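Local structure of putative hydrolase (Bacteroides ovatus, 4HBS) at residues F94-I99 / G150-D155; G190-T195 / R213-N218. The protein is of unknown function but is probably a hydrolase, built as a five-bladed beta-propeller and related by sequence to the beta-fructosidase clan. One frame throughout, in Å; residues are numbered along the deposited sequence.

Contact 1 (F94-I99 / G150-D155)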
loop_
_atom_site.group_PDB
_atom_site.type_symbol
_atom_site.label_atom_id
_atom_site.label_comp_id
_atom_site.label_asym_id
_atom_site.label_seq_id
_atom_site.Cartn_x
_atom_site.Cartn_y
_atom_site.Cartn_z
ATOM N N PHE A 94 -11.326 6.775 -13.934
ATOM C CA PHE A 94 -10.619 5.694 -13.260
ATOM C C PHE A 94 -9.100 5.794 -13.514
ATOM O O PHE A 94 -8.496 4.832 -14.027
ATOM C CB PHE A 94 -11.215 4.333 -13.695
ATOM C CG PHE A 94 -11.015 3.174 -12.732
ATOM C CD1 PHE A 94 -11.263 3.323 -11.371
ATOM C CD2 PHE A 94 -10.655 1.912 -13.198
ATOM C CE1 PHE A 94 -11.095 2.260 -10.498
ATOM C CE2 PHE A 94 -10.521 0.837 -12.317
ATOM C CZ PHE A 94 -10.769 1.010 -10.982
ATOM N N PRO A 95 -8.449 6.929 -13.089
ATOM C CA PRO A 95 -6.991 7.077 -13.272
ATOM C C PRO A 95 -6.172 5.900 -12.750
ATOM O O PRO A 95 -6.508 5.344 -11.712
ATOM C CB PRO A 95 -6.668 8.350 -12.466
ATOM C CG PRO A 95 -7.835 8.592 -11.623
ATOM C CD PRO A 95 -8.987 8.134 -12.439
ATOM N N ARG A 96 -5.074 5.551 -13.443
ATOM C CA ARG A 96 -4.233 4.419 -13.032
ATOM C C ARG A 96 -3.452 4.686 -11.764
ATOM O O ARG A 96 -3.088 3.734 -11.085
ATOM C CB ARG A 96 -3.309 3.952 -14.171
ATOM C CG ARG A 96 -4.073 3.525 -15.432
ATOM C CD ARG A 96 -5.385 2.756 -15.155
ATOM N NE ARG A 96 -5.646 1.675 -16.121
ATOM C CZ ARG A 96 -5.600 0.367 -15.857
ATOM N NH1 ARG A 96 -5.280 -0.065 -14.645
ATOM N NH2 ARG A 96 -5.856 -0.521 -16.811
ATOM N N ASN A 97 -3.274 5.936 -11.394
ATOM C CA ASN A 97 -2.634 6.286 -10.138
ATOM C C ASN A 97 -2.885 7.748 -9.828
ATOM O O ASN A 97 -3.202 8.544 -10.720
ATOM C CB ASN A 97 -1.124 5.977 -10.135
ATOM C CG ASN A 97 -0.373 6.600 -11.273
ATOM O OD1 ASN A 97 -0.328 7.816 -11.400
ATOM N ND2 ASN A 97 0.209 5.792 -12.157
ATOM N N SER A 98 -2.740 8.091 -8.564
ATOM C CA SER A 98 -2.940 9.447 -8.084
ATOM C C SER A 98 -2.313 9.576 -6.732
ATOM O O SER A 98 -1.950 8.561 -6.125
ATOM C CB SER A 98 -4.426 9.794 -8.025
ATOM O OG SER A 98 -5.173 8.845 -7.286
ATOM N N ILE A 99 -2.130 10.811 -6.270
ATOM C CA ILE A 99 -1.520 11.052 -4.976
ATOM C C ILE A 99 -2.328 12.098 -4.203
ATOM O O ILE A 99 -3.213 12.773 -4.747
ATOM C CB ILE A 99 -0.015 11.441 -5.117
ATOM C CG1 ILE A 99 0.167 12.832 -5.782
ATOM C CG2 ILE A 99 0.766 10.332 -5.868
ATOM C CD1 ILE A 99 1.604 13.311 -5.971
ATOM N N GLY A 150 -9.572 13.160 -21.031
ATOM C CA GLY A 150 -9.875 12.292 -19.902
ATOM C C GLY A 150 -9.831 10.799 -20.145
ATOM O O GLY A 150 -10.159 10.047 -19.223
ATOM N N GLU A 151 -9.390 10.327 -21.347
ATOM C CA GLU A 151 -9.261 8.881 -21.579
ATOM C C GLU A 151 -8.105 8.386 -20.696
ATOM O O GLU A 151 -7.113 9.104 -20.542
ATOM C CB GLU A 151 -8.988 8.519 -23.073
ATOM C CG GLU A 151 -9.941 9.034 -24.170
ATOM C CD GLU A 151 -11.446 9.017 -23.958
ATOM O OE1 GLU A 151 -11.963 8.033 -23.381
ATOM O OE2 GLU A 151 -12.116 9.960 -24.446
ATOM N N ILE A 152 -8.251 7.203 -20.067
ATOM C CA ILE A 152 -7.212 6.640 -19.200
ATOM C C ILE A 152 -6.526 5.451 -19.913
ATOM O O ILE A 152 -7.187 4.667 -20.599
ATOM C CB ILE A 152 -7.820 6.228 -17.856
ATOM C CG1 ILE A 152 -8.541 7.406 -17.150
ATOM C CG2 ILE A 152 -6.767 5.599 -16.965
ATOM C CD1 ILE A 152 -7.769 8.563 -16.868
ATOM N N ASP A 153 -5.198 5.318 -19.716
ATOM C CA ASP A 153 -4.368 4.261 -20.321
ATOM C C ASP A 153 -4.701 2.909 -19.806
ATOM O O ASP A 153 -4.751 2.715 -18.591
ATOM C CB ASP A 153 -2.881 4.487 -20.021
ATOM C CG ASP A 153 -2.368 5.773 -20.567
ATOM O OD1 ASP A 153 -2.477 5.980 -21.795
ATOM O OD2 ASP A 153 -1.919 6.609 -19.766
ATOM N N GLN A 154 -4.871 1.945 -20.719
ATOM C CA GLN A 154 -5.159 0.562 -20.353
ATOM C C GLN A 154 -4.052 -0.375 -20.760
ATOM O O GLN A 154 -4.106 -1.528 -20.348
ATOM C CB GLN A 154 -6.478 0.097 -20.986
ATOM C CG GLN A 154 -7.652 1.030 -20.760
ATOM C CD GLN A 154 -7.953 1.250 -19.313
ATOM O OE1 GLN A 154 -7.718 2.325 -18.774
ATOM N NE2 GLN A 154 -8.466 0.235 -18.641
ATOM N N ASP A 155 -3.026 0.112 -21.502
ATOM C CA ASP A 155 -1.945 -0.718 -22.036
ATOM C C ASP A 155 -0.769 -0.786 -21.079
ATOM O O ASP A 155 -0.507 -1.858 -20.517
ATOM C CB ASP A 155 -1.483 -0.235 -23.443
ATOM C CG ASP A 155 -1.278 1.274 -23.665
ATOM O OD1 ASP A 155 -1.620 2.074 -22.748
ATOM O OD2 ASP A 155 -0.777 1.652 -24.751
#
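Phe94 meets Ile152 through its backbone, not its ring. The carbonyl oxygen, Phe94 O, lies 3.5 Å from Ile152 CG2. The ring turns off to other partners: it stacks with Phe79 and meets Phe382 edge-to-face. Pro95 follows, and its CA is 4.0 Å from Ile152 CD1. Ile152 thus sits against the backbone of both residues, with CG2 at one and CD1 at the other. Arg96 carries the polar part of the contact. Its CG stands beside the backbone N, and the bend at chi2 (-39°) puts CD against the isoleucine. Arg96 CD comes within 3.6 Å of Ile152 CG2, and the same methyl lies at the edge of the guanidinium, near its plane. Beyond it, Arg96 NE donates a hydrogen bond of 2.8 Å to Asp153 O. The bond is well short of straight (132° at the hydrogen). The nitrogen lies in the carbonyl plane of Asp153, while the oxygen is tilted out of the guanidinium plane. The side chains of Arg96 and Gln154 cross at about a right angle, with their flat ends 34° apart. Arg96 NH1 has a separate partner, a salt bridge to Asp77, so the group is held from two directions. The Asp153 carboxylate is likewise engaged elsewhere, by Arg136. The contact joins two connections of the propeller. Residues 94-97 lead into strand 98-102, next to strand 71-75 in one sheet. Residues 150-155 run from the Schellman-capped end of helix 144-148 to strand 156-165, the first strand of the next sheet, whose Leu157 and Trp159 also touch Arg96.

Contact 2 (G190-T195 / R213-N218)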
loop_
_atom_site.group_PDB
_atom_site.type_symbol
_atom_site.label_atom_id
_atom_site.label_comp_id
_atom_site.label_asym_id
_atom_site.label_seq_id
_atom_site.Cartn_x
_atom_site.Cartn_y
_atom_site.Cartn_z
ATOM N N GLY A 190 9.209 -3.482 -15.122
ATOM C CA GLY A 190 10.204 -2.447 -14.884
ATOM C C GLY A 190 9.826 -1.533 -13.753
ATOM O O GLY A 190 8.749 -1.684 -13.174
ATOM N N THR A 191 10.719 -0.579 -13.427
ATOM C CA THR A 191 10.504 0.400 -12.355
ATOM C C THR A 191 10.971 1.772 -12.798
ATOM O O THR A 191 11.888 1.888 -13.615
ATOM C CB THR A 191 11.246 -0.015 -11.066
ATOM O OG1 THR A 191 10.808 -1.316 -10.669
ATOM C CG2 THR A 191 11.038 0.972 -9.920
ATOM N N CYS A 192 10.344 2.812 -12.231
ATOM C CA CYS A 192 10.706 4.196 -12.462
ATOM C C CYS A 192 11.052 4.808 -11.146
ATOM O O CYS A 192 10.320 4.572 -10.198
ATOM C CB CYS A 192 9.556 4.936 -13.122
ATOM S SG CYS A 192 9.665 6.742 -12.999
ATOM N N LEU A 193 12.136 5.603 -11.067
ATOM C CA LEU A 193 12.492 6.303 -9.836
ATOM C C LEU A 193 12.068 7.747 -9.995
ATOM O O LEU A 193 12.679 8.479 -10.777
ATOM C CB LEU A 193 13.995 6.195 -9.521
ATOM C CG LEU A 193 14.496 6.956 -8.261
ATOM C CD1 LEU A 193 13.725 6.555 -7.035
ATOM C CD2 LEU A 193 15.977 6.706 -8.020
ATOM N N ALA A 194 11.003 8.147 -9.271
ATOM C CA ALA A 194 10.448 9.504 -9.296
ATOM C C ALA A 194 10.924 10.281 -8.074
ATOM O O ALA A 194 10.889 9.732 -6.975
ATOM C CB ALA A 194 8.928 9.435 -9.300
ATOM N N THR A 195 11.374 11.538 -8.248
ATOM C CA THR A 195 11.827 12.383 -7.122
ATOM C C THR A 195 10.851 13.550 -6.994
ATOM O O THR A 195 10.611 14.243 -7.984
ATOM C CB THR A 195 13.278 12.845 -7.324
ATOM O OG1 THR A 195 14.120 11.695 -7.398
ATOM C CG2 THR A 195 13.767 13.743 -6.194
ATOM N N ARG A 213 12.277 12.139 -13.096
ATOM C CA ARG A 213 11.805 10.778 -13.318
ATOM C C ARG A 213 12.806 10.012 -14.181
ATOM O O ARG A 213 13.302 10.552 -15.177
ATOM C CB ARG A 213 10.407 10.766 -13.970
ATOM C CG ARG A 213 10.300 11.480 -15.323
ATOM C CD ARG A 213 8.862 11.655 -15.764
ATOM N NE ARG A 213 8.241 10.375 -16.096
ATOM C CZ ARG A 213 6.962 10.208 -16.435
ATOM N NH1 ARG A 213 6.136 11.252 -16.486
ATOM N NH2 ARG A 213 6.495 8.995 -16.718
ATOM N N ASN A 214 13.136 8.772 -13.770
ATOM C CA ASN A 214 14.012 7.882 -14.524
ATOM C C ASN A 214 13.170 6.700 -14.882
ATOM O O ASN A 214 13.168 5.714 -14.161
ATOM C CB ASN A 214 15.251 7.487 -13.713
ATOM C CG ASN A 214 16.250 6.626 -14.469
ATOM O OD1 ASN A 214 16.036 6.216 -15.619
ATOM N ND2 ASN A 214 17.370 6.338 -13.838
ATOM N N ASP A 215 12.436 6.790 -15.993
ATOM C CA ASP A 215 11.541 5.697 -16.406
ATOM C C ASP A 215 12.281 4.407 -16.794
ATOM O O ASP A 215 11.641 3.362 -16.830
ATOM C CB ASP A 215 10.630 6.133 -17.538
ATOM C CG ASP A 215 9.688 7.220 -17.097
ATOM O OD1 ASP A 215 10.114 8.396 -17.060
ATOM O OD2 ASP A 215 8.551 6.892 -16.698
ATOM N N ASN A 216 13.618 4.471 -17.040
ATOM C CA ASN A 216 14.451 3.303 -17.361
ATOM C C ASN A 216 15.336 2.899 -16.145
ATOM O O ASN A 216 16.416 2.344 -16.347
ATOM C CB ASN A 216 15.350 3.591 -18.592
ATOM C CG ASN A 216 14.649 4.287 -19.752
ATOM O OD1 ASN A 216 13.797 3.700 -20.439
ATOM N ND2 ASN A 216 15.007 5.547 -20.015
ATOM N N PHE A 217 14.861 3.149 -14.892
ATOM C CA PHE A 217 15.590 2.803 -13.658
ATOM C C PHE A 217 15.857 1.263 -13.620
ATOM O O PHE A 217 17.008 0.845 -13.511
ATOM C CB PHE A 217 14.790 3.289 -12.425
ATOM C CG PHE A 217 15.499 3.158 -11.105
ATOM C CD1 PHE A 217 16.578 3.968 -10.798
ATOM C CD2 PHE A 217 15.037 2.283 -10.134
ATOM C CE1 PHE A 217 17.233 3.851 -9.571
ATOM C CE2 PHE A 217 15.698 2.157 -8.915
ATOM C CZ PHE A 217 16.794 2.945 -8.639
ATOM N N ASN A 218 14.796 0.448 -13.767
ATOM C CA ASN A 218 14.874 -1.025 -13.879
ATOM C C ASN A 218 14.082 -1.498 -15.060
ATOM O O ASN A 218 13.193 -0.789 -15.536
ATOM C CB ASN A 218 14.261 -1.769 -12.659
ATOM C CG ASN A 218 14.776 -1.460 -11.298
ATOM O OD1 ASN A 218 15.912 -1.012 -11.110
ATOM N ND2 ASN A 218 14.012 -1.901 -10.299
#
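Asn214 N donates to Leu193 O at 3.0 Å, and Asn218 N to Thr191 O in a nearly straight bond (173°). Each belongs to a hydrogen-bonded pair, Leu193 with Asn214 and Thr191 with Asn218. The pairs join strands 187-197 and 210-218, antiparallel neighbours in one propeller blade. Between them the register shifts by two residues, a beta bulge. A type I turn from Asn214 to Phe217 takes up the extra residues. Asn214 O serves both structures: it accepts from Leu193 N and Phe217 N, which approach from opposite faces of its carbonyl plane. Within 213-218, Arg213 grips the carboxylate of Asp215, in the turn, side-on with two nitrogens. Arg213 NE reaches Asp215 OD1 on its syn lone pair at 2.9 Å. Arg213 NH2 reaches Asp215 OD2, also at 2.9 Å, with OD2 in the guanidinium plane. Tyr158 OH bonds to OD2 as well, and Arg136 O accepts from Arg213 NH2. With an alanine at Asp215, Arg213 would probably lose its charge partner and hold its guanidinium less firmly, and Tyr158 OH would lose this bond. On this side, Cys192 SG is 3.9 Å from Asp215 OD2. Phe217 turns back from the bulge onto strand 187-197. Its CG stands anti to its own N (chi1 -173°), which brings the ring against Leu193. Leu193 CB makes a CH-pi contact, 3.8 Å from the Phe217 ring centroid and over one face. Leu173 of strand 169-178 also touches the Phe217 side chain. Farther along the leucine, Leu193 CD2 packs 3.5 Å from Phe217 CE1.

Both segments of contact 1 precede those of contact 2 in the sequence. Their centres are about 18 Å apart, and their nearest atoms about 8 Å, so they do not touch. The sheet of strands 156-165, 169-178, 187-197 and 210-218 relates them. Residues 150-155 lead into its first strand, an outermost one. Contact 2 joins its last two strands, up to the other outermost one. Arg136 is common to both: its side chain pairs with Asp153 and its backbone oxygen receives Arg213. Tyr158 bonds Asn97, just past the touching part of 94-99, through its backbone oxygen, and Asp215 through its hydroxyl. No ligand or catalytic residue is identified at either contact.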